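PDB 3I1I: homoserine O-acetyltransferase from Bacillus anthracis str. 'Ames Ancestor', which probably transfers an acetyl group from acetyl-CoA to the side-chain hydroxyl of L-homoserine, an early step toward methionine. Local coordinates for residues 85-90 and 141-146; 135-140 and 169-174; 160-165 and 173-178. One frame throughout, in Å; residues are numbered along the deposited sequence.

Contact 1: residues 85-90 and 141-146; sequences QYFVIC and KDMGIA
Met-143, the residue that meets both Phe-87 and Ile-89, sits in a tight helix end closed by a 2.7 Å hydrogen bond from Gly-144 N to Lys-141 O. A second, probable bond runs 3.1 Å from Ile-145 N back to Ile-140 O; with Gly-144 at positive phi (85°), the two make a Schellman motif that turns the chain out of the helix. Across the contact everything is apolar. The selenomethionine chain of Met-143 bends at its last torsion (chi3 70°), which brings CE to the rim of the Phe-87 ring, in the ring plane and not over a face. CE lies 3.6 Å from Phe-87 CE2 and is almost as close to CZ. Ile-89, two residues along the strand, presents its side chain on the same side: its CD1 meets Met-143 SE end-on at 4.2 Å. The same methyl faces Ile-145 CD1 at 4.1 Å, so Ile-89 CD1 is shared between residues flanking the glycine. Val-44 of the adjoining strand packs beside both isoleucines. Ser-297 of the second subunit touches Phe-87 and Met-143, which puts the contact at a subunit interface. Strand 87-91 lies between strands 24-34 and 44-48, and the turn that ends helix 129-142 packs against it, a sheet-to-helix-layer contact of the alpha/beta hydrolase fold.

Contact 2: residues 135-140 and 169-174; sequences MQCELI and PHMVER
A chi1 of -172° swings SG of Cys-137 away from its own backbone N, and a bend at chi3 (75°) folds the end of Met-171 back, so that sulfur and selenium face each other: Cys-137 SG and Met-171 SE are 3.7 Å apart. The bend also brings Met-171 CE within reach of two helix residues, 4.2 Å from Cys-137 SG and 4.1 Å from Ile-140 CG2. The Ile-140 and Met-171 side chains run past each other in opposite directions, the CE methyl of Met-171 meeting the CG2 branch of Ile-140. Cys-137 is further hemmed in by Trp-164 and Tyr-168, while Met-171 and Glu-173 pair through their backbones with Leu-148, which probably helps set the course of the loop. Where the loop gives way to strand 174-178, Arg-174 NH1 bonds to Glu-173 OE1 at 2.9 Å, a bent salt bridge reaching the anti side of the carboxylate and tilted out of the guanidinium plane. NH1 also serves His-149 O, and NH2 serves Arg-371 O, which probably holds the buried guanidinium steady. On the helix, the Gln-136 amide is used at both ends: OE1 accepts from Trp-164 NE1 and NE2 bonds to Thr-91 OG1. Helix 129-142 thus lies beside helix 156-167 and the loop that leaves it, the neighbouring-helix packing on one face of the sheet in the alpha/beta hydrolase fold.

Contact 3: residues 160-165 and 173-178; sequences IAQQWA and ERMIGV
Met-175 packs against Ala-161, Gln-162 and Ala-165, joining helix and second strand of the beta-alpha-beta unit made by strand 150-154, helix 156-167 and strand 174-178. Its CG sits 3.5 Å from Ala-161 O, a carbonyl already engaged by Ala-165 N, and 4.0 Å from Ala-161 CB. From there the chain kinks (chi2 -94°, with a further bend at chi3) and turns across the helix surface, which places CE 4.0 Å from Ala-165 CB. The two alanines, one helical turn apart, keep this surface low, and the axes of the helix and strand segments come within 8.2 Å, roughly antiparallel, at 153°. Gly-177, next on the same side of the strand, adds no side chain opposite Gln-162 CG. In the next shell Val-151 of the preceding strand touches both Ala-161 and Met-175, and Val-310 flanks Met-175 from the following strand. The side chain of Ala-161 lies near, without touching, the turn with Gly-153, Ser-155 and Gly-157, which is consistent with a nucleophile elbow (GxSxG). Gln-162 crosses the end of Met-175 at a slant, its CG 3.7 Å from Met-175 CE, while its buried amide is held by NE2 bonding to Gly-158 O and Asn-181 O.

How the contacts relate
From the N terminus, strand 87-91 comes first, and contact 1 closes a loop of 50 intervening residues when the chain leaves helix 129-142. Before that loop shuts, contact 2 has already opened on the same helix, so the two cross; contact 2 closes after strand 150-154 and helix 156-167 have been passed. Contact 3 opens on the latter helix and has only seven residues to span. It finishes where contact 2 does, sharing Glu-173 and Arg-174, and lies in series with contact 1. Contacts 1 and 3 tie the end of helix 129-142 and helix 156-167 to strands 87-91 and 174-178, while contact 2 links helix 129-142 to the loop between helix 156-167 and strand 174-178.

Contact 1: residues 85-90 and 141-146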
ATOM      1  N   GLN A  85     -40.837  16.284  -7.490  1.00 31.51           N
ATOM      2  CA  GLN A  85     -40.640  17.729  -7.414  1.00 31.26           C
ATOM      3  C   GLN A  85     -39.422  18.221  -8.162  1.00 29.74           C
ATOM      4  O   GLN A  85     -39.437  19.313  -8.716  1.00 30.74           O
ATOM      5  CB  GLN A  85     -40.470  18.065  -5.972  1.00 32.46           C
ATOM      6  CG  GLN A  85     -40.750  19.473  -5.667  1.00 37.26           C
ATOM      7  CD  GLN A  85     -40.694  19.717  -4.185  1.00 42.11           C
ATOM      8  OE1 GLN A  85     -41.110  18.859  -3.375  1.00 42.96           O
ATOM      9  NE2 GLN A  85     -40.177  20.895  -3.805  1.00 45.09           N
ATOM     10  N   TYR A  86     -38.365  17.420  -8.197  1.00 27.86           N
ATOM     11  CA  TYR A  86     -37.110  17.846  -8.803  1.00 26.39           C
ATOM     12  C   TYR A  86     -36.768  17.030 -10.059  1.00 26.06           C
ATOM     13  O   TYR A  86     -37.139  15.854 -10.201  1.00 24.98           O
ATOM     14  CB  TYR A  86     -35.971  17.737  -7.781  1.00 25.74           C
ATOM     15  CG  TYR A  86     -36.129  18.690  -6.629  1.00 24.76           C
ATOM     16  CD1 TYR A  86     -36.057  20.034  -6.844  1.00 24.54           C
ATOM     17  CD2 TYR A  86     -36.359  18.242  -5.327  1.00 25.38           C
ATOM     18  CE1 TYR A  86     -36.216  20.933  -5.836  1.00 26.90           C
ATOM     19  CE2 TYR A  86     -36.520  19.151  -4.282  1.00 26.72           C
ATOM     20  CZ  TYR A  86     -36.441  20.500  -4.553  1.00 28.65           C
ATOM     21  OH  TYR A  86     -36.585  21.471  -3.583  1.00 32.68           O
ATOM     22  N   PHE A  87     -36.047  17.676 -10.966  1.00 24.98           N
ATOM     23  CA  PHE A  87     -35.488  16.997 -12.114  1.00 24.15           C
ATOM     24  C   PHE A  87     -34.041  16.708 -11.734  1.00 23.84           C
ATOM     25  O   PHE A  87     -33.249  17.636 -11.561  1.00 24.33           O
ATOM     26  CB  PHE A  87     -35.572  17.918 -13.328  1.00 23.88           C
ATOM     27  CG  PHE A  87     -35.013  17.326 -14.568  1.00 23.40           C
ATOM     28  CD1 PHE A  87     -35.587  16.193 -15.118  1.00 24.58           C
ATOM     29  CD2 PHE A  87     -33.931  17.886 -15.181  1.00 22.44           C
ATOM     30  CE1 PHE A  87     -35.090  15.631 -16.259  1.00 24.50           C
ATOM     31  CE2 PHE A  87     -33.413  17.333 -16.344  1.00 23.96           C
ATOM     32  CZ  PHE A  87     -33.998  16.200 -16.886  1.00 24.93           C
ATOM     33  N   VAL A  88     -33.683  15.436 -11.606  1.00 23.29           N
ATOM     34  CA  VAL A  88     -32.371  15.060 -11.086  1.00 22.73           C
ATOM     35  C   VAL A  88     -31.493  14.507 -12.194  1.00 22.93           C
ATOM     36  O   VAL A  88     -31.952  13.672 -12.963  1.00 22.94           O
ATOM     37  CB  VAL A  88     -32.519  14.006  -9.968  1.00 23.29           C
ATOM     38  CG1 VAL A  88     -31.134  13.527  -9.454  1.00 21.02           C
ATOM     39  CG2 VAL A  88     -33.397  14.544  -8.837  1.00 21.07           C
ATOM     40  N   ILE A  89     -30.243  14.989 -12.292  1.00 22.55           N
ATOM     41  CA  ILE A  89     -29.300  14.526 -13.313  1.00 22.68           C
ATOM     42  C   ILE A  89     -28.047  13.944 -12.655  1.00 23.04           C
ATOM     43  O   ILE A  89     -27.590  14.416 -11.620  1.00 22.24           O
ATOM     44  CB  ILE A  89     -28.797  15.689 -14.220  1.00 23.46           C
ATOM     45  CG1 ILE A  89     -29.969  16.520 -14.741  1.00 23.77           C
ATOM     46  CG2 ILE A  89     -27.888  15.146 -15.384  1.00 21.66           C
ATOM     47  CD1 ILE A  89     -29.551  17.850 -15.440  1.00 23.82           C
ATOM     48  N   CYS A  90     -27.474  12.928 -13.281  1.00 23.89           N
ATOM     49  CA  CYS A  90     -26.211  12.378 -12.844  1.00 24.05           C
ATOM     50  C   CYS A  90     -25.461  11.902 -14.054  1.00 23.63           C
ATOM     51  O   CYS A  90     -26.054  11.325 -14.944  1.00 24.33           O
ATOM     52  CB  CYS A  90     -26.489  11.209 -11.914  1.00 24.85           C
ATOM     53  SG  CYS A  90     -24.984  10.586 -11.111  1.00 26.25           S
ATOM     54  N   LYS A 141     -25.981  23.505 -19.806  1.00 26.19           N
ATOM     55  CA  LYS A 141     -26.275  24.648 -20.648  1.00 27.59           C
ATOM     56  C   LYS A 141     -26.956  24.200 -21.934  1.00 27.47           C
ATOM     57  O   LYS A 141     -28.003  24.733 -22.300  1.00 27.05           O
ATOM     58  CB  LYS A 141     -25.038  25.512 -20.929  1.00 27.64           C
ATOM     59  CG  LYS A 141     -24.556  26.300 -19.672  1.00 31.81           C
ATOM     60  CD  LYS A 141     -23.428  27.382 -19.968  1.00 37.51           C
ATOM     61  CE  LYS A 141     -21.975  26.786 -20.149  1.00 41.62           C
ATOM     62  NZ  LYS A 141     -20.777  27.751 -19.861  1.00 43.65           N
ATOM     63  N   ASP A 142     -26.424  23.160 -22.551  1.00 28.01           N
ATOM     64  CA  ASP A 142     -26.977  22.667 -23.788  1.00 28.68           C
ATOM     65  C   ASP A 142     -28.365  22.104 -23.624  1.00 29.20           C
ATOM     66  O   ASP A 142     -29.107  22.047 -24.608  1.00 30.34           O
ATOM     67  CB  ASP A 142     -26.074  21.633 -24.448  1.00 28.50           C
ATOM     68  CG  ASP A 142     -24.835  22.250 -25.061  1.00 29.32           C
ATOM     69  OD1 ASP A 142     -24.725  23.487 -25.107  1.00 28.89           O
ATOM     70  OD2 ASP A 142     -23.952  21.496 -25.495  1.00 31.27           O
HETATM   71  N   MSE A 143     -28.729  21.702 -22.413  1.00 29.04           N
HETATM   72  CA  MSE A 143     -30.089  21.260 -22.127  1.00 28.98           C
HETATM   73  C   MSE A 143     -31.003  22.453 -21.851  1.00 28.48           C
HETATM   74  O   MSE A 143     -32.183  22.280 -21.629  1.00 29.07           O
HETATM   75  CB  MSE A 143     -30.106  20.310 -20.930  1.00 29.23           C
HETATM   76  CG  MSE A 143     -29.568  18.944 -21.235  1.00 31.05           C
HETATM   77 SE   MSE A 143     -29.525  17.832 -19.607  0.65 33.39          SE
HETATM   78  CE  MSE A 143     -31.444  17.590 -19.346  1.00 34.51           C
ATOM     79  N   GLY A 144     -30.458  23.661 -21.860  1.00 27.97           N
ATOM     80  CA  GLY A 144     -31.249  24.875 -21.716  1.00 27.51           C
ATOM     81  C   GLY A 144     -31.515  25.253 -20.277  1.00 27.75           C
ATOM     82  O   GLY A 144     -32.521  25.901 -19.999  1.00 28.04           O
ATOM     83  N   ILE A 145     -30.612  24.866 -19.362  1.00 27.47           N
ATOM     84  CA  ILE A 145     -30.778  25.084 -17.925  1.00 26.83           C
ATOM     85  C   ILE A 145     -29.795  26.171 -17.508  1.00 27.08           C
ATOM     86  O   ILE A 145     -28.592  26.085 -17.805  1.00 26.92           O
ATOM     87  CB  ILE A 145     -30.515  23.779 -17.125  1.00 26.54           C
ATOM     88  CG1 ILE A 145     -31.534  22.693 -17.551  1.00 28.17           C
ATOM     89  CG2 ILE A 145     -30.562  24.060 -15.622  1.00 25.80           C
ATOM     90  CD1 ILE A 145     -31.197  21.202 -17.198  1.00 24.41           C
ATOM     91  N   ALA A 146     -30.278  27.189 -16.815  1.00 26.72           N
ATOM     92  CA  ALA A 146     -29.409  28.322 -16.487  1.00 27.89           C
ATOM     93  C   ALA A 146     -28.860  28.182 -15.066  1.00 28.09           C
ATOM     94  O   ALA A 146     -27.800  28.682 -14.743  1.00 28.37           O
ATOM     95  CB  ALA A 146     -30.168  29.706 -16.649  1.00 26.19           C
TER

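Contact 2: residues 135-140 and 169-174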
HETATM    1  N   MSE A 135     -17.277  19.874 -18.083  1.00 26.05           N
HETATM    2  CA  MSE A 135     -18.036  19.083 -19.007  1.00 26.66           C
HETATM    3  C   MSE A 135     -19.509  19.041 -18.630  1.00 26.52           C
HETATM    4  O   MSE A 135     -20.344  19.289 -19.474  1.00 27.49           O
HETATM    5  CB  MSE A 135     -17.478  17.690 -19.107  1.00 27.12           C
HETATM    6  CG  MSE A 135     -16.215  17.657 -19.930  1.00 30.78           C
HETATM    7 SE   MSE A 135     -15.352  15.932 -19.707  0.65 35.97          SE
HETATM    8  CE  MSE A 135     -16.857  14.785 -20.267  1.00 28.04           C
ATOM      9  N   GLN A 136     -19.822  18.758 -17.371  1.00 25.38           N
ATOM     10  CA  GLN A 136     -21.195  18.746 -16.908  1.00 25.13           C
ATOM     11  C   GLN A 136     -21.939  20.064 -17.222  1.00 25.90           C
ATOM     12  O   GLN A 136     -23.101  20.064 -17.621  1.00 24.92           O
ATOM     13  CB  GLN A 136     -21.216  18.532 -15.410  1.00 24.85           C
ATOM     14  CG  GLN A 136     -20.888  17.107 -14.959  1.00 24.31           C
ATOM     15  CD  GLN A 136     -20.836  17.029 -13.441  1.00 24.51           C
ATOM     16  OE1 GLN A 136     -20.425  17.986 -12.769  1.00 18.99           O
ATOM     17  NE2 GLN A 136     -21.298  15.922 -12.896  1.00 22.76           N
ATOM     18  N   CYS A 137     -21.248  21.178 -17.020  1.00 26.24           N
ATOM     19  CA  CYS A 137     -21.808  22.463 -17.275  1.00 26.87           C
ATOM     20  C   CYS A 137     -22.190  22.661 -18.753  1.00 27.03           C
ATOM     21  O   CYS A 137     -23.225  23.273 -19.042  1.00 25.68           O
ATOM     22  CB  CYS A 137     -20.825  23.536 -16.849  1.00 27.65           C
ATOM     23  SG  CYS A 137     -21.544  25.148 -16.913  1.00 28.19           S
ATOM     24  N   GLU A 138     -21.376  22.141 -19.675  1.00 27.23           N
ATOM     25  CA  GLU A 138     -21.721  22.210 -21.092  1.00 27.81           C
ATOM     26  C   GLU A 138     -23.003  21.482 -21.338  1.00 26.44           C
ATOM     27  O   GLU A 138     -23.847  21.951 -22.109  1.00 25.04           O
ATOM     28  CB  GLU A 138     -20.695  21.554 -21.990  1.00 28.76           C
ATOM     29  CG  GLU A 138     -19.327  22.106 -21.850  1.00 35.70           C
ATOM     30  CD  GLU A 138     -19.113  23.288 -22.711  1.00 44.58           C
ATOM     31  OE1 GLU A 138     -18.294  23.134 -23.660  1.00 52.43           O
ATOM     32  OE2 GLU A 138     -19.743  24.350 -22.431  1.00 49.60           O
ATOM     33  N   LEU A 139     -23.121  20.306 -20.728  1.00 25.77           N
ATOM     34  CA  LEU A 139     -24.350  19.523 -20.868  1.00 25.58           C
ATOM     35  C   LEU A 139     -25.538  20.281 -20.284  1.00 24.66           C
ATOM     36  O   LEU A 139     -26.546  20.397 -20.923  1.00 23.39           O
ATOM     37  CB  LEU A 139     -24.221  18.132 -20.219  1.00 25.91           C
ATOM     38  CG  LEU A 139     -25.527  17.341 -19.985  1.00 24.99           C
ATOM     39  CD1 LEU A 139     -26.313  17.303 -21.284  1.00 26.65           C
ATOM     40  CD2 LEU A 139     -25.274  15.918 -19.465  1.00 24.53           C
ATOM     41  N   ILE A 140     -25.408  20.798 -19.070  1.00 24.71           N
ATOM     42  CA  ILE A 140     -26.510  21.542 -18.430  1.00 25.15           C
ATOM     43  C   ILE A 140     -26.951  22.737 -19.319  1.00 25.77           C
ATOM     44  O   ILE A 140     -28.140  22.929 -19.575  1.00 24.70           O
ATOM     45  CB  ILE A 140     -26.087  22.039 -17.020  1.00 24.95           C
ATOM     46  CG1 ILE A 140     -25.825  20.825 -16.079  1.00 27.05           C
ATOM     47  CG2 ILE A 140     -27.141  22.926 -16.403  1.00 23.12           C
ATOM     48  CD1 ILE A 140     -27.070  19.985 -15.806  1.00 25.15           C
ATOM     49  N   PRO A 169     -20.436  30.254  -9.820  1.00 28.53           N
ATOM     50  CA  PRO A 169     -21.221  30.797  -8.751  1.00 30.14           C
ATOM     51  C   PRO A 169     -22.543  31.454  -9.181  1.00 32.22           C
ATOM     52  O   PRO A 169     -23.419  31.563  -8.349  1.00 34.18           O
ATOM     53  CB  PRO A 169     -20.295  31.862  -8.162  1.00 29.79           C
ATOM     54  CG  PRO A 169     -19.487  32.275  -9.300  1.00 29.06           C
ATOM     55  CD  PRO A 169     -19.212  31.048 -10.061  1.00 27.74           C
ATOM     56  N   HIS A 170     -22.720  31.896 -10.418  1.00 32.99           N
ATOM     57  CA  HIS A 170     -24.029  32.448 -10.755  1.00 33.81           C
ATOM     58  C   HIS A 170     -25.049  31.337 -11.034  1.00 32.61           C
ATOM     59  O   HIS A 170     -26.212  31.634 -11.246  1.00 33.37           O
ATOM     60  CB  HIS A 170     -23.966  33.410 -11.956  1.00 34.68           C
ATOM     61  CG  HIS A 170     -22.870  34.426 -11.862  1.00 40.00           C
ATOM     62  ND1 HIS A 170     -22.504  35.024 -10.669  1.00 44.53           N
ATOM     63  CD2 HIS A 170     -22.047  34.940 -12.814  1.00 44.07           C
ATOM     64  CE1 HIS A 170     -21.484  35.837 -10.884  1.00 46.00           C
ATOM     65  NE2 HIS A 170     -21.200  35.821 -12.180  1.00 47.03           N
HETATM   66  N   MSE A 171     -24.619  30.076 -11.038  1.00 30.81           N
HETATM   67  CA  MSE A 171     -25.467  28.981 -11.449  1.00 29.16           C
HETATM   68  C   MSE A 171     -25.879  28.067 -10.334  1.00 28.45           C
HETATM   69  O   MSE A 171     -26.756  27.266 -10.550  1.00 30.32           O
HETATM   70  CB  MSE A 171     -24.761  28.116 -12.492  1.00 29.36           C
HETATM   71  CG  MSE A 171     -24.595  28.767 -13.857  1.00 27.84           C
HETATM   72 SE   MSE A 171     -23.739  27.593 -15.123  0.65 26.73          SE
HETATM   73  CE  MSE A 171     -25.270  26.399 -15.455  1.00 24.21           C
ATOM     74  N   VAL A 172     -25.278  28.156  -9.154  1.00 26.79           N
ATOM     75  CA  VAL A 172     -25.520  27.175  -8.105  1.00 25.44           C
ATOM     76  C   VAL A 172     -26.236  27.790  -6.900  1.00 25.15           C
ATOM     77  O   VAL A 172     -25.693  28.615  -6.186  1.00 25.26           O
ATOM     78  CB  VAL A 172     -24.190  26.535  -7.649  1.00 25.42           C
ATOM     79  CG1 VAL A 172     -24.421  25.511  -6.526  1.00 25.12           C
ATOM     80  CG2 VAL A 172     -23.436  25.900  -8.836  1.00 24.70           C
ATOM     81  N   GLU A 173     -27.450  27.358  -6.637  1.00 25.22           N
ATOM     82  CA  GLU A 173     -28.193  27.886  -5.501  1.00 25.49           C
ATOM     83  C   GLU A 173     -27.761  27.276  -4.182  1.00 23.99           C
ATOM     84  O   GLU A 173     -27.743  27.964  -3.138  1.00 23.05           O
ATOM     85  CB  GLU A 173     -29.682  27.671  -5.695  1.00 26.05           C
ATOM     86  CG  GLU A 173     -30.186  28.432  -6.905  1.00 28.99           C
ATOM     87  CD  GLU A 173     -31.680  28.339  -7.107  1.00 32.31           C
ATOM     88  OE1 GLU A 173     -32.424  27.870  -6.215  1.00 37.99           O
ATOM     89  OE2 GLU A 173     -32.115  28.763  -8.184  1.00 39.74           O
ATOM     90  N   ARG A 174     -27.430  25.988  -4.248  1.00 22.78           N
ATOM     91  CA  ARG A 174     -27.171  25.183  -3.080  1.00 22.27           C
ATOM     92  C   ARG A 174     -26.141  24.155  -3.407  1.00 22.03           C
ATOM     93  O   ARG A 174     -26.197  23.533  -4.454  1.00 21.65           O
ATOM     94  CB  ARG A 174     -28.425  24.464  -2.658  1.00 22.16           C
ATOM     95  CG  ARG A 174     -29.549  25.369  -2.264  1.00 22.40           C
ATOM     96  CD  ARG A 174     -30.829  24.583  -1.937  1.00 23.14           C
ATOM     97  NE  ARG A 174     -31.961  25.476  -1.811  1.00 22.28           N
ATOM     98  CZ  ARG A 174     -32.547  26.107  -2.833  1.00 26.22           C
ATOM     99  NH1 ARG A 174     -32.144  25.934  -4.095  1.00 23.51           N
ATOM    100  NH2 ARG A 174     -33.557  26.934  -2.592  1.00 26.78           N
TER

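Contact 3: residues 160-165 and 173-178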
ATOM      1  N   ILE A 160     -16.417  17.337  -7.082  1.00 19.91           N
ATOM      2  CA  ILE A 160     -17.001  17.923  -8.246  1.00 18.73           C
ATOM      3  C   ILE A 160     -18.023  18.990  -7.833  1.00 18.66           C
ATOM      4  O   ILE A 160     -18.033  20.109  -8.377  1.00 17.92           O
ATOM      5  CB  ILE A 160     -17.667  16.873  -9.134  1.00 19.07           C
ATOM      6  CG1 ILE A 160     -16.626  15.878  -9.651  1.00 18.57           C
ATOM      7  CG2 ILE A 160     -18.414  17.540 -10.286  1.00 17.06           C
ATOM      8  CD1 ILE A 160     -17.153  14.394  -9.805  1.00 16.51           C
ATOM      9  N   ALA A 161     -18.841  18.688  -6.843  1.00 18.56           N
ATOM     10  CA  ALA A 161     -19.862  19.661  -6.437  1.00 18.80           C
ATOM     11  C   ALA A 161     -19.187  20.921  -5.923  1.00 19.28           C
ATOM     12  O   ALA A 161     -19.702  22.030  -6.094  1.00 18.90           O
ATOM     13  CB  ALA A 161     -20.784  19.085  -5.387  1.00 17.64           C
ATOM     14  N   GLN A 162     -18.041  20.757  -5.266  1.00 19.36           N
ATOM     15  CA  GLN A 162     -17.395  21.922  -4.708  1.00 19.56           C
ATOM     16  C   GLN A 162     -16.806  22.761  -5.834  1.00 18.56           C
ATOM     17  O   GLN A 162     -16.816  23.971  -5.758  1.00 17.06           O
ATOM     18  CB  GLN A 162     -16.320  21.542  -3.697  1.00 19.75           C
ATOM     19  CG  GLN A 162     -16.861  21.150  -2.348  1.00 22.44           C
ATOM     20  CD  GLN A 162     -15.782  20.500  -1.482  1.00 24.70           C
ATOM     21  OE1 GLN A 162     -15.214  21.149  -0.620  1.00 23.92           O
ATOM     22  NE2 GLN A 162     -15.487  19.222  -1.738  1.00 25.87           N
ATOM     23  N   GLN A 163     -16.303  22.109  -6.867  1.00 18.44           N
ATOM     24  CA  GLN A 163     -15.752  22.825  -8.020  1.00 19.37           C
ATOM     25  C   GLN A 163     -16.851  23.630  -8.746  1.00 19.63           C
ATOM     26  O   GLN A 163     -16.645  24.779  -9.122  1.00 20.30           O
ATOM     27  CB  GLN A 163     -15.036  21.849  -8.949  1.00 19.78           C
ATOM     28  CG  GLN A 163     -13.731  21.284  -8.377  1.00 20.26           C
ATOM     29  CD  GLN A 163     -12.613  22.324  -8.340  1.00 23.57           C
ATOM     30  OE1 GLN A 163     -12.865  23.532  -8.410  1.00 24.11           O
ATOM     31  NE2 GLN A 163     -11.366  21.857  -8.239  1.00 23.98           N
ATOM     32  N   TRP A 164     -18.046  23.076  -8.835  1.00 19.85           N
ATOM     33  CA  TRP A 164     -19.213  23.840  -9.297  1.00 20.60           C
ATOM     34  C   TRP A 164     -19.488  25.109  -8.479  1.00 20.35           C
ATOM     35  O   TRP A 164     -19.683  26.197  -9.030  1.00 19.57           O
ATOM     36  CB  TRP A 164     -20.481  22.981  -9.217  1.00 20.97           C
ATOM     37  CG  TRP A 164     -20.779  22.243 -10.434  1.00 20.76           C
ATOM     38  CD1 TRP A 164     -20.383  20.999 -10.725  1.00 19.72           C
ATOM     39  CD2 TRP A 164     -21.579  22.690 -11.539  1.00 19.93           C
ATOM     40  NE1 TRP A 164     -20.881  20.624 -11.934  1.00 21.50           N
ATOM     41  CE2 TRP A 164     -21.607  21.656 -12.464  1.00 19.73           C
ATOM     42  CE3 TRP A 164     -22.251  23.868 -11.831  1.00 19.19           C
ATOM     43  CZ2 TRP A 164     -22.300  21.744 -13.660  1.00 21.69           C
ATOM     44  CZ3 TRP A 164     -22.949  23.954 -13.026  1.00 19.83           C
ATOM     45  CH2 TRP A 164     -22.950  22.917 -13.927  1.00 20.49           C
ATOM     46  N   ALA A 165     -19.534  24.947  -7.160  1.00 19.98           N
ATOM     47  CA  ALA A 165     -19.818  26.067  -6.273  1.00 19.87           C
ATOM     48  C   ALA A 165     -18.751  27.183  -6.396  1.00 19.84           C
ATOM     49  O   ALA A 165     -19.071  28.381  -6.402  1.00 20.06           O
ATOM     50  CB  ALA A 165     -19.942  25.587  -4.835  1.00 19.10           C
ATOM     51  N   GLU A 173     -27.450  27.358  -6.637  1.00 25.22           N
ATOM     52  CA  GLU A 173     -28.193  27.886  -5.501  1.00 25.49           C
ATOM     53  C   GLU A 173     -27.761  27.276  -4.182  1.00 23.99           C
ATOM     54  O   GLU A 173     -27.743  27.964  -3.138  1.00 23.05           O
ATOM     55  CB  GLU A 173     -29.682  27.671  -5.695  1.00 26.05           C
ATOM     56  CG  GLU A 173     -30.186  28.432  -6.905  1.00 28.99           C
ATOM     57  CD  GLU A 173     -31.680  28.339  -7.107  1.00 32.31           C
ATOM     58  OE1 GLU A 173     -32.424  27.870  -6.215  1.00 37.99           O
ATOM     59  OE2 GLU A 173     -32.115  28.763  -8.184  1.00 39.74           O
ATOM     60  N   ARG A 174     -27.430  25.988  -4.248  1.00 22.78           N
ATOM     61  CA  ARG A 174     -27.171  25.183  -3.080  1.00 22.27           C
ATOM     62  C   ARG A 174     -26.141  24.155  -3.407  1.00 22.03           C
ATOM     63  O   ARG A 174     -26.197  23.533  -4.454  1.00 21.65           O
ATOM     64  CB  ARG A 174     -28.425  24.464  -2.658  1.00 22.16           C
ATOM     65  CG  ARG A 174     -29.549  25.369  -2.264  1.00 22.40           C
ATOM     66  CD  ARG A 174     -30.829  24.583  -1.937  1.00 23.14           C
ATOM     67  NE  ARG A 174     -31.961  25.476  -1.811  1.00 22.28           N
ATOM     68  CZ  ARG A 174     -32.547  26.107  -2.833  1.00 26.22           C
ATOM     69  NH1 ARG A 174     -32.144  25.934  -4.095  1.00 23.51           N
ATOM     70  NH2 ARG A 174     -33.557  26.934  -2.592  1.00 26.78           N
HETATM   71  N   MSE A 175     -25.207  23.936  -2.495  1.00 22.39           N
HETATM   72  CA  MSE A 175     -24.240  22.850  -2.670  1.00 22.11           C
HETATM   73  C   MSE A 175     -24.236  21.958  -1.429  1.00 21.59           C
HETATM   74  O   MSE A 175     -24.191  22.455  -0.325  1.00 22.32           O
HETATM   75  CB  MSE A 175     -22.867  23.415  -2.935  1.00 21.66           C
HETATM   76  CG  MSE A 175     -21.853  22.359  -3.327  1.00 23.98           C
HETATM   77 SE   MSE A 175     -20.866  21.722  -1.768  0.65 25.91          SE
HETATM   78  CE  MSE A 175     -19.768  23.310  -1.540  1.00 25.57           C
ATOM     79  N   ILE A 176     -24.323  20.647  -1.607  1.00 20.87           N
ATOM     80  CA  ILE A 176     -24.288  19.728  -0.469  1.00 20.08           C
ATOM     81  C   ILE A 176     -23.126  18.789  -0.727  1.00 19.50           C
ATOM     82  O   ILE A 176     -23.102  18.074  -1.720  1.00 19.55           O
ATOM     83  CB  ILE A 176     -25.567  18.884  -0.330  1.00 20.39           C
ATOM     84  CG1 ILE A 176     -26.815  19.776  -0.222  1.00 21.91           C
ATOM     85  CG2 ILE A 176     -25.453  17.954   0.888  1.00 19.45           C
ATOM     86  CD1 ILE A 176     -28.134  19.011   0.039  1.00 22.14           C
ATOM     87  N   GLY A 177     -22.159  18.809   0.167  1.00 18.37           N
ATOM     88  CA  GLY A 177     -20.967  18.033   0.008  1.00 18.69           C
ATOM     89  C   GLY A 177     -20.931  16.987   1.113  1.00 18.99           C
ATOM     90  O   GLY A 177     -20.723  17.323   2.310  1.00 18.92           O
ATOM     91  N   VAL A 178     -21.134  15.732   0.720  1.00 18.33           N
ATOM     92  CA  VAL A 178     -21.179  14.616   1.665  1.00 17.82           C
ATOM     93  C   VAL A 178     -19.843  13.861   1.723  1.00 17.72           C
ATOM     94  O   VAL A 178     -19.217  13.583   0.686  1.00 18.02           O
ATOM     95  CB  VAL A 178     -22.323  13.648   1.294  1.00 18.08           C
ATOM     96  CG1 VAL A 178     -22.482  12.553   2.400  1.00 18.04           C
ATOM     97  CG2 VAL A 178     -23.619  14.421   1.100  1.00 15.07           C
TER